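Local coordinates for protein glucuronan lyase A (Trichoderma reesei, PDB 2ZZJ) that probably cleaves beta-1,4-linked glucuronan within the chain by a lyase reaction, using a calcium-binding beta-jelly-roll fold, at residues G166-W171 / K176-Y181; Q157-W160 / N164-Y167; Q42-G47 / N202-D207. All blocks are in the same frame, centred on the assembly; numbering follows the deposited sequence.

Contacts 1 and 2 are neighbours in one antiparallel sheet of the jelly roll: both use strand 166-172, share Gly166 and Tyr167, and have centres about 9 Å apart. Contact 2 joins that strand to 152-160, contact 1 joins it to 175-183, and the two meet at Lys169 O and Gln157 N, 2.9 Å apart, probably a hydrogen bond. Contact 3 lies on the opposite side of the chain's centre, its own centre about 31 Å from that of contact 1 and 33 Å from that of contact 2, yet strand 37-43 belongs to the same sheet. All three lie away from the calcium site of Asp7, Lys33, Ser36 and Asp222.

Contact 1 of 3, residues G166-W171 / K176-Y181; sequences GYFKIW and KVHEEY
Phe168, Ile170 and His178 line the packed face of this antiparallel hairpin, whose other face carries lysines, glutamate and aromatic rings. On the packed side, Phe168 and Glu180 form a hydrogen-bonded pair, with Phe168 N to Glu180 O at 3.0 Å. Phe168 turns a ring edge to His178, its CG lying opposite the backbone N (chi1 -177°), and CD2 of Phe168 comes 3.9 Å from CD2 of His178. Ile170 sends its CG2 branch to CG2 of Val177. A classic beta bulge follows: two residues, Val177 and His178, stand opposite the single Ile170, whose O accepts from Val177 N at 2.9 Å and from His178 N at 3.1 Å. Apolar Phe168 and Ile170 suit packing against the other sheet, where Leu143 touches Ile170.

The other face is more open. Lys176 runs alongside the Trp171 indole, its CB over the five-membered ring, 4.0 Å from the centroid, in a CH-pi contact. Tyr167 CB packs 3.7 Å from Tyr181 CD1, the rings oblique; Tyr167 OH bonds Glu67. Lys169, bent at chi3 (65°), brings NZ to Tyr181 OH in a weak 3.0 Å bond, though Gln157 is its stronger partner. Glu179 OE2 takes a hydrogen bond from Tyr181 OH and forms a salt bridge with Lys176 NZ whose hydrogen bond is weak.

On the face of Phe168 and Ile170, polar His178 and Glu180 satisfy each other: His178 NE2 donates to Glu180 OE2 at 2.7 Å, nearly straight. Glu180 also pairs with Arg140 and Tyr123 OH, which would probably favour its ionised form. On the outer face, Glu179 probably offsets the two nearby lysine charges.

Contact 2 of 3, residues Q157-W160 / N164-Y167; sequences QIKW and NTGY
Lys159 and Tyr167 pair across a beta hairpin that joins strands 152-160 and 166-172 of the jelly-roll sheet. The backbone bonds are uneven: Lys159 N gives its hydrogen to Tyr167 O at 3.1 Å, whereas the return bond from Tyr167 N to Lys159 O is long and weak. Beside them, Ile158 CA makes a CA-H...O contact with the same Tyr167 O. Gly166 suits its place because Lys159 O lies 3.4 Å from its CA, and a beta carbon there would clash with that oxygen.

The polar ends of Tyr167 and Gln157 find a partner outside: Glu67 OE1 is hydrogen-bonded to Gln157 NE2 as well as to Tyr167 OH, tying the two side chains to one carboxylate oxygen.

The remaining contacts are made on the Tyr167 ring. The Gln157 amide stands nearly upright to the phenol plane, the two turned 84° apart, with Gln157 NE2 3.7 Å from Tyr167 CE1. Tyr167 CG sits between the backbone N and the carbonyl carbon (chi1 49°), which swings the ring across the Lys159 chain at about a right angle. A long run of methylenes suits Lys159: CD and CE pass on to Thr165 O, while CB makes a CH-pi contact over one ring face, 3.6 Å from the Tyr167 centroid and 9° off its normal.

Contact 3 of 3, residues Q42-G47 / N202-D207; sequences QTYTPG and NSWHDD
Tyr44 turns the edge of its ring to the face of the Trp204 indole, the two planes at 72° and the Tyr44 ring centroid 5.0 Å from that of the indole's five-membered ring. Its CD1 does the touching, 3.6 Å from Trp204 CD2. The backbone puts Tyr44 CB over the six-membered ring of Trp204, 3.8 Å from its centroid in a CH-pi contact; with CG opposite the backbone N (chi1 -175°), the phenol is then carried over the five-membered ring. One residue thus covers both rings of the indole on one face.

The pair joins the end of strand 37-43 of the jelly roll to the short helix 202-207, and a broad, flat tryptophan suits the span between them. Its outer rim reaches the backbone where the strand gives way to loop, Trp204 CZ3 lying 3.3 Å from Tyr44 N, and Gln42 O comes up at the ring edge. Tyr52 and Tyr87 add further rings around Trp204, and Trp204 NE1 is hydrogen-bonded to Tyr87 OH.

Tyrosine suits its place because, while the ring supplies the edge, its hydroxyl reaches back to the helix through a water that lies 2.7 Å from Tyr44 OH and donates to Trp204 O at 3.0 Å.

Contact 1 of 3, residues G166-W171 / K176-Y181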
loop_
_atom_site.group_PDB
_atom_site.type_symbol
_atom_site.label_atom_id
_atom_site.label_comp_id
_atom_site.label_asym_id
_atom_site.label_seq_id
_atom_site.Cartn_x
_atom_site.Cartn_y
_atom_site.Cartn_z
ATOM N N GLY A 166 4.583 -4.758 19.311
ATOM C CA GLY A 166 4.824 -4.685 17.866
ATOM C C GLY A 166 5.988 -3.781 17.518
ATOM O O GLY A 166 6.563 -3.098 18.371
ATOM N N TYR A 167 6.377 -3.794 16.247
ATOM C CA TYR A 167 7.328 -2.823 15.769
ATOM C C TYR A 167 7.062 -2.573 14.287
ATOM O O TYR A 167 6.358 -3.355 13.646
ATOM C CB TYR A 167 8.787 -3.232 16.021
ATOM C CG TYR A 167 9.192 -4.627 15.626
ATOM C CD1 TYR A 167 9.430 -4.972 14.285
ATOM C CD2 TYR A 167 9.428 -5.590 16.610
ATOM C CE1 TYR A 167 9.834 -6.253 13.944
ATOM C CE2 TYR A 167 9.839 -6.873 16.281
ATOM C CZ TYR A 167 10.046 -7.198 14.948
ATOM O OH TYR A 167 10.445 -8.478 14.642
ATOM N N PHE A 168 7.638 -1.497 13.766
ATOM C CA PHE A 168 7.226 -0.953 12.472
ATOM C C PHE A 168 8.450 -0.282 11.871
ATOM O O PHE A 168 8.908 0.763 12.326
ATOM C CB PHE A 168 6.051 0.003 12.709
ATOM C CG PHE A 168 5.451 0.615 11.452
ATOM C CD1 PHE A 168 4.492 -0.075 10.715
ATOM C CD2 PHE A 168 5.775 1.907 11.083
ATOM C CE1 PHE A 168 3.894 0.500 9.577
ATOM C CE2 PHE A 168 5.177 2.492 9.947
ATOM C CZ PHE A 168 4.257 1.770 9.192
ATOM N N LYS A 169 9.037 -0.950 10.877
ATOM C CA LYS A 169 10.312 -0.545 10.310
ATOM C C LYS A 169 10.165 -0.461 8.797
ATOM O O LYS A 169 9.520 -1.319 8.211
ATOM C CB LYS A 169 11.388 -1.581 10.671
ATOM C CG LYS A 169 11.509 -1.776 12.187
ATOM C CD LYS A 169 12.384 -2.968 12.591
ATOM C CE LYS A 169 13.831 -2.769 12.189
ATOM N NZ LYS A 169 14.688 -3.927 12.701
ATOM N N ILE A 170 10.754 0.575 8.193
ATOM C CA ILE A 170 10.641 0.820 6.745
ATOM C C ILE A 170 12.002 1.232 6.170
ATOM O O ILE A 170 12.710 2.072 6.750
ATOM C CB ILE A 170 9.626 1.949 6.445
ATOM C CG1 ILE A 170 8.243 1.629 7.035
ATOM C CG2 ILE A 170 9.540 2.238 4.903
ATOM C CD1 ILE A 170 7.149 2.701 6.800
ATOM N N TRP A 171 12.343 0.658 5.011
ATOM C CA TRP A 171 13.525 0.993 4.241
ATOM C C TRP A 171 13.046 1.568 2.913
ATOM O O TRP A 171 12.023 1.091 2.352
ATOM C CB TRP A 171 14.355 -0.254 3.914
ATOM C CG TRP A 171 15.189 -0.787 5.023
ATOM C CD1 TRP A 171 16.552 -0.633 5.182
ATOM C CD2 TRP A 171 14.744 -1.574 6.121
ATOM N NE1 TRP A 171 16.965 -1.282 6.325
ATOM C CE2 TRP A 171 15.883 -1.878 6.914
ATOM C CE3 TRP A 171 13.501 -2.090 6.500
ATOM C CZ2 TRP A 171 15.804 -2.657 8.075
ATOM C CZ3 TRP A 171 13.425 -2.890 7.667
ATOM C CH2 TRP A 171 14.570 -3.137 8.443
ATOM N N LYS A 176 17.485 2.393 5.732
ATOM C CA LYS A 176 16.474 2.404 6.767
ATOM C C LYS A 176 16.050 3.847 6.926
ATOM O O LYS A 176 16.918 4.719 7.138
ATOM C CB LYS A 176 17.040 1.899 8.092
ATOM C CG LYS A 176 15.995 1.637 9.163
ATOM C CD LYS A 176 16.629 0.919 10.385
ATOM C CE LYS A 176 16.115 -0.500 10.471
ATOM N NZ LYS A 176 16.952 -1.458 11.297
ATOM N N VAL A 177 14.748 4.102 6.784
ATOM C CA VAL A 177 14.202 5.464 6.936
ATOM C C VAL A 177 13.266 5.608 8.109
ATOM O O VAL A 177 12.904 6.725 8.479
ATOM C CB VAL A 177 13.509 6.018 5.656
ATOM C CG1 VAL A 177 14.515 6.141 4.528
ATOM C CG2 VAL A 177 12.279 5.189 5.294
ATOM N N HIS A 178 12.848 4.495 8.705
ATOM C CA HIS A 178 11.991 4.591 9.857
ATOM C C HIS A 178 12.097 3.343 10.686
ATOM O O HIS A 178 12.105 2.245 10.158
ATOM C CB HIS A 178 10.525 4.805 9.443
ATOM C CG HIS A 178 9.619 5.147 10.587
ATOM N ND1 HIS A 178 9.555 6.414 11.129
ATOM C CD2 HIS A 178 8.761 4.387 11.312
ATOM C CE1 HIS A 178 8.680 6.422 12.124
ATOM N NE2 HIS A 178 8.196 5.204 12.265
ATOM N N GLU A 179 12.190 3.492 12.004
ATOM C CA GLU A 179 11.994 2.332 12.846
ATOM C C GLU A 179 11.450 2.772 14.180
ATOM O O GLU A 179 11.841 3.823 14.716
ATOM C CB GLU A 179 13.268 1.480 12.952
ATOM C CG GLU A 179 14.058 1.598 14.239
ATOM C CD GLU A 179 15.521 1.282 14.053
ATOM O OE1 GLU A 179 16.313 2.245 14.057
ATOM O OE2 GLU A 179 15.869 0.100 13.863
ATOM N N GLU A 180 10.495 2.018 14.669
ATOM C CA GLU A 180 9.998 2.240 16.009
ATOM C C GLU A 180 9.596 0.908 16.621
ATOM O O GLU A 180 9.181 -0.018 15.914
ATOM C CB GLU A 180 8.874 3.279 16.024
ATOM C CG GLU A 180 7.589 2.847 15.387
ATOM C CD GLU A 180 6.597 3.996 15.316
ATOM O OE1 GLU A 180 5.961 4.286 16.347
ATOM O OE2 GLU A 180 6.452 4.616 14.243
ATOM N N TYR A 181 9.765 0.808 17.946
ATOM C CA TYR A 181 9.601 -0.450 18.682
ATOM C C TYR A 181 8.556 -0.352 19.788
ATOM O O TYR A 181 8.141 0.746 20.165
ATOM C CB TYR A 181 10.942 -0.878 19.269
ATOM C CG TYR A 181 11.931 -1.219 18.194
ATOM C CD1 TYR A 181 11.997 -2.516 17.662
ATOM C CD2 TYR A 181 12.753 -0.232 17.654
ATOM C CE1 TYR A 181 12.902 -2.821 16.635
ATOM C CE2 TYR A 181 13.640 -0.523 16.640
ATOM C CZ TYR A 181 13.707 -1.817 16.129
ATOM O OH TYR A 181 14.606 -2.084 15.114
#

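Contact 2 of 3, residues Q157-W160 / N164-Y167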
loop_
_atom_site.group_PDB
_atom_site.type_symbol
_atom_site.label_atom_id
_atom_site.label_comp_id
_atom_site.label_asym_id
_atom_site.label_seq_id
_atom_site.Cartn_x
_atom_site.Cartn_y
_atom_site.Cartn_z
ATOM N N GLN A 157 9.397 -4.112 7.595
ATOM C CA GLN A 157 9.472 -5.229 8.550
ATOM C C GLN A 157 8.502 -4.900 9.660
ATOM O O GLN A 157 8.698 -3.910 10.343
ATOM C CB GLN A 157 10.879 -5.359 9.102
ATOM C CG GLN A 157 10.982 -6.432 10.194
ATOM C CD GLN A 157 12.335 -6.469 10.857
ATOM O OE1 GLN A 157 13.190 -5.623 10.605
ATOM N NE2 GLN A 157 12.529 -7.456 11.738
ATOM N N ILE A 158 7.446 -5.687 9.810
ATOM C CA ILE A 158 6.406 -5.332 10.749
ATOM C C ILE A 158 6.097 -6.528 11.628
ATOM O O ILE A 158 5.779 -7.599 11.105
ATOM C CB ILE A 158 5.107 -4.812 10.057
ATOM C CG1 ILE A 158 5.418 -3.590 9.170
ATOM C CG2 ILE A 158 4.057 -4.377 11.119
ATOM C CD1 ILE A 158 4.269 -3.099 8.330
ATOM N N LYS A 159 6.130 -6.335 12.953
ATOM C CA LYS A 159 5.546 -7.344 13.848
ATOM C C LYS A 159 4.140 -6.863 14.190
ATOM O O LYS A 159 3.975 -5.802 14.811
ATOM C CB LYS A 159 6.387 -7.514 15.105
ATOM C CG LYS A 159 5.790 -8.462 16.129
ATOM C CD LYS A 159 6.670 -8.463 17.386
ATOM C CE LYS A 159 6.034 -9.264 18.533
ATOM N NZ LYS A 159 5.789 -10.690 18.153
ATOM N N TRP A 160 3.151 -7.623 13.734
ATOM C CA TRP A 160 1.735 -7.272 13.860
ATOM C C TRP A 160 1.263 -7.676 15.267
ATOM O O TRP A 160 1.150 -8.862 15.561
ATOM C CB TRP A 160 0.924 -7.986 12.789
ATOM C CG TRP A 160 1.356 -7.612 11.360
ATOM C CD1 TRP A 160 2.044 -8.396 10.469
ATOM C CD2 TRP A 160 1.126 -6.353 10.698
ATOM N NE1 TRP A 160 2.260 -7.699 9.283
ATOM C CE2 TRP A 160 1.702 -6.450 9.395
ATOM C CE3 TRP A 160 0.509 -5.146 11.084
ATOM C CZ2 TRP A 160 1.645 -5.398 8.470
ATOM C CZ3 TRP A 160 0.451 -4.088 10.163
ATOM C CH2 TRP A 160 1.021 -4.217 8.878
ATOM N N ASN A 164 1.600 -3.259 23.074
ATOM C CA ASN A 164 2.806 -2.463 22.858
ATOM C C ASN A 164 4.060 -3.337 22.629
ATOM O O ASN A 164 5.160 -2.960 23.013
ATOM C CB ASN A 164 2.993 -1.382 23.966
ATOM C CG ASN A 164 3.559 -1.941 25.305
ATOM O OD1 ASN A 164 3.605 -3.162 25.539
ATOM N ND2 ASN A 164 4.004 -1.024 26.182
ATOM N N THR A 165 3.882 -4.503 21.999
ATOM C CA THR A 165 5.005 -5.417 21.651
ATOM C C THR A 165 5.326 -5.513 20.123
ATOM O O THR A 165 6.219 -6.270 19.719
ATOM C CB THR A 165 4.767 -6.848 22.153
ATOM O OG1 THR A 165 3.658 -7.418 21.452
ATOM C CG2 THR A 165 4.511 -6.879 23.678
ATOM N N GLY A 166 4.583 -4.758 19.311
ATOM C CA GLY A 166 4.824 -4.685 17.866
ATOM C C GLY A 166 5.988 -3.781 17.518
ATOM O O GLY A 166 6.563 -3.098 18.371
ATOM N N TYR A 167 6.377 -3.794 16.247
ATOM C CA TYR A 167 7.328 -2.823 15.769
ATOM C C TYR A 167 7.062 -2.573 14.287
ATOM O O TYR A 167 6.358 -3.355 13.646
ATOM C CB TYR A 167 8.787 -3.232 16.021
ATOM C CG TYR A 167 9.192 -4.627 15.626
ATOM C CD1 TYR A 167 9.430 -4.972 14.285
ATOM C CD2 TYR A 167 9.428 -5.590 16.610
ATOM C CE1 TYR A 167 9.834 -6.253 13.944
ATOM C CE2 TYR A 167 9.839 -6.873 16.281
ATOM C CZ TYR A 167 10.046 -7.198 14.948
ATOM O OH TYR A 167 10.445 -8.478 14.642
#

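Contact 3 of 3, residues Q42-G47 / N202-D207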
loop_
_atom_site.group_PDB
_atom_site.type_symbol
_atom_site.label_atom_id
_atom_site.label_comp_id
_atom_site.label_asym_id
_atom_site.label_seq_id
_atom_site.Cartn_x
_atom_site.Cartn_y
_atom_site.Cartn_z
ATOM N N GLN A 42 -5.116 5.488 -13.251
ATOM C CA GLN A 42 -6.440 5.964 -12.855
ATOM C C GLN A 42 -6.739 7.296 -13.540
ATOM O O GLN A 42 -5.823 8.067 -13.842
ATOM C CB GLN A 42 -6.571 6.119 -11.337
ATOM C CG GLN A 42 -7.060 4.836 -10.625
ATOM C CD GLN A 42 -8.521 4.536 -11.018
ATOM O OE1 GLN A 42 -9.235 5.437 -11.485
ATOM N NE2 GLN A 42 -8.958 3.282 -10.844
ATOM N N THR A 43 -8.016 7.554 -13.805
ATOM C CA THR A 43 -8.413 8.741 -14.571
ATOM C C THR A 43 -9.533 9.431 -13.831
ATOM O O THR A 43 -10.562 8.808 -13.514
ATOM C CB THR A 43 -8.894 8.371 -16.010
ATOM O OG1 THR A 43 -7.843 7.725 -16.734
ATOM C CG2 THR A 43 -9.341 9.630 -16.794
ATOM N N TYR A 44 -9.338 10.704 -13.523
ATOM C CA TYR A 44 -10.345 11.457 -12.786
ATOM C C TYR A 44 -11.517 11.694 -13.747
ATOM O O TYR A 44 -11.285 11.969 -14.922
ATOM C CB TYR A 44 -9.787 12.814 -12.308
ATOM C CG TYR A 44 -10.766 13.572 -11.424
ATOM C CD1 TYR A 44 -11.112 13.097 -10.157
ATOM C CD2 TYR A 44 -11.378 14.758 -11.876
ATOM C CE1 TYR A 44 -12.032 13.785 -9.351
ATOM C CE2 TYR A 44 -12.299 15.448 -11.080
ATOM C CZ TYR A 44 -12.630 14.964 -9.838
ATOM O OH TYR A 44 -13.536 15.645 -9.045
ATOM N N THR A 45 -12.746 11.571 -13.239
ATOM C CA THR A 45 -13.971 11.740 -14.071
ATOM C C THR A 45 -14.958 12.589 -13.262
ATOM O O THR A 45 -15.609 12.099 -12.333
ATOM C CB THR A 45 -14.628 10.380 -14.467
ATOM O OG1 THR A 45 -14.971 9.666 -13.276
ATOM C CG2 THR A 45 -13.698 9.509 -15.308
ATOM N N PRO A 46 -15.028 13.899 -13.570
ATOM C CA PRO A 46 -15.949 14.762 -12.830
ATOM C C PRO A 46 -17.366 14.175 -12.862
ATOM O O PRO A 46 -17.768 13.569 -13.865
ATOM C CB PRO A 46 -15.877 16.091 -13.592
ATOM C CG PRO A 46 -14.515 16.096 -14.221
ATOM C CD PRO A 46 -14.279 14.636 -14.603
ATOM N N GLY A 47 -18.063 14.272 -11.741
ATOM C CA GLY A 47 -19.435 13.761 -11.633
ATOM C C GLY A 47 -19.531 12.470 -10.845
ATOM O O GLY A 47 -20.463 12.290 -10.053
ATOM N N ASN A 202 -7.233 8.100 -3.558
ATOM C CA ASN A 202 -8.266 8.213 -2.526
ATOM C C ASN A 202 -8.771 9.650 -2.257
ATOM O O ASN A 202 -9.959 9.883 -1.970
ATOM C CB ASN A 202 -7.867 7.492 -1.227
ATOM C CG ASN A 202 -6.517 7.919 -0.670
ATOM O OD1 ASN A 202 -5.647 8.399 -1.376
ATOM N ND2 ASN A 202 -6.319 7.660 0.608
ATOM N N SER A 203 -7.869 10.617 -2.359
ATOM C CA SER A 203 -8.244 12.013 -2.119
ATOM C C SER A 203 -9.225 12.551 -3.154
ATOM O O SER A 203 -9.994 13.488 -2.838
ATOM C CB SER A 203 -7.009 12.907 -2.050
ATOM O OG SER A 203 -6.330 12.726 -0.819
ATOM N N TRP A 204 -9.202 11.993 -4.374
ATOM C CA TRP A 204 -10.140 12.398 -5.411
ATOM C C TRP A 204 -11.575 12.193 -4.908
ATOM O O TRP A 204 -12.424 13.089 -5.043
ATOM C CB TRP A 204 -9.936 11.604 -6.715
ATOM C CG TRP A 204 -8.734 11.955 -7.513
ATOM C CD1 TRP A 204 -7.852 12.996 -7.280
ATOM C CD2 TRP A 204 -8.296 11.331 -8.735
ATOM N NE1 TRP A 204 -6.897 13.029 -8.270
ATOM C CE2 TRP A 204 -7.137 12.021 -9.166
ATOM C CE3 TRP A 204 -8.745 10.229 -9.487
ATOM C CZ2 TRP A 204 -6.423 11.655 -10.309
ATOM C CZ3 TRP A 204 -8.036 9.868 -10.636
ATOM C CH2 TRP A 204 -6.877 10.588 -11.035
ATOM N N HIS A 205 -11.841 11.035 -4.308
ATOM C CA HIS A 205 -13.161 10.766 -3.738
ATOM C C HIS A 205 -13.346 11.471 -2.388
ATOM O O HIS A 205 -14.309 12.209 -2.207
ATOM C CB HIS A 205 -13.391 9.258 -3.601
ATOM C CG HIS A 205 -14.540 8.910 -2.713
ATOM N ND1 HIS A 205 -14.433 8.879 -1.337
ATOM C CD2 HIS A 205 -15.825 8.595 -3.002
ATOM C CE1 HIS A 205 -15.607 8.554 -0.820
ATOM N NE2 HIS A 205 -16.466 8.380 -1.809
ATOM N N ASP A 206 -12.419 11.254 -1.455
ATOM C CA ASP A 206 -12.548 11.780 -0.107
ATOM C C ASP A 206 -12.724 13.302 -0.086
ATOM O O ASP A 206 -13.447 13.825 0.770
ATOM C CB ASP A 206 -11.359 11.379 0.763
ATOM C CG ASP A 206 -11.183 9.855 0.887
ATOM O OD1 ASP A 206 -12.071 9.074 0.476
ATOM O OD2 ASP A 206 -10.130 9.433 1.412
ATOM N N ASP A 207 -12.095 14.003 -1.027
ATOM C CA ASP A 207 -12.069 15.466 -0.974
ATOM C C ASP A 207 -13.188 16.103 -1.789
ATOM O O ASP A 207 -13.489 17.289 -1.606
ATOM C CB ASP A 207 -10.733 16.026 -1.454
ATOM C CG ASP A 207 -9.579 15.716 -0.521
ATOM O OD1 ASP A 207 -9.769 15.141 0.583
ATOM O OD2 ASP A 207 -8.452 16.071 -0.923
HETATM O O HOH W 1 -14.440 14.182 -6.945
#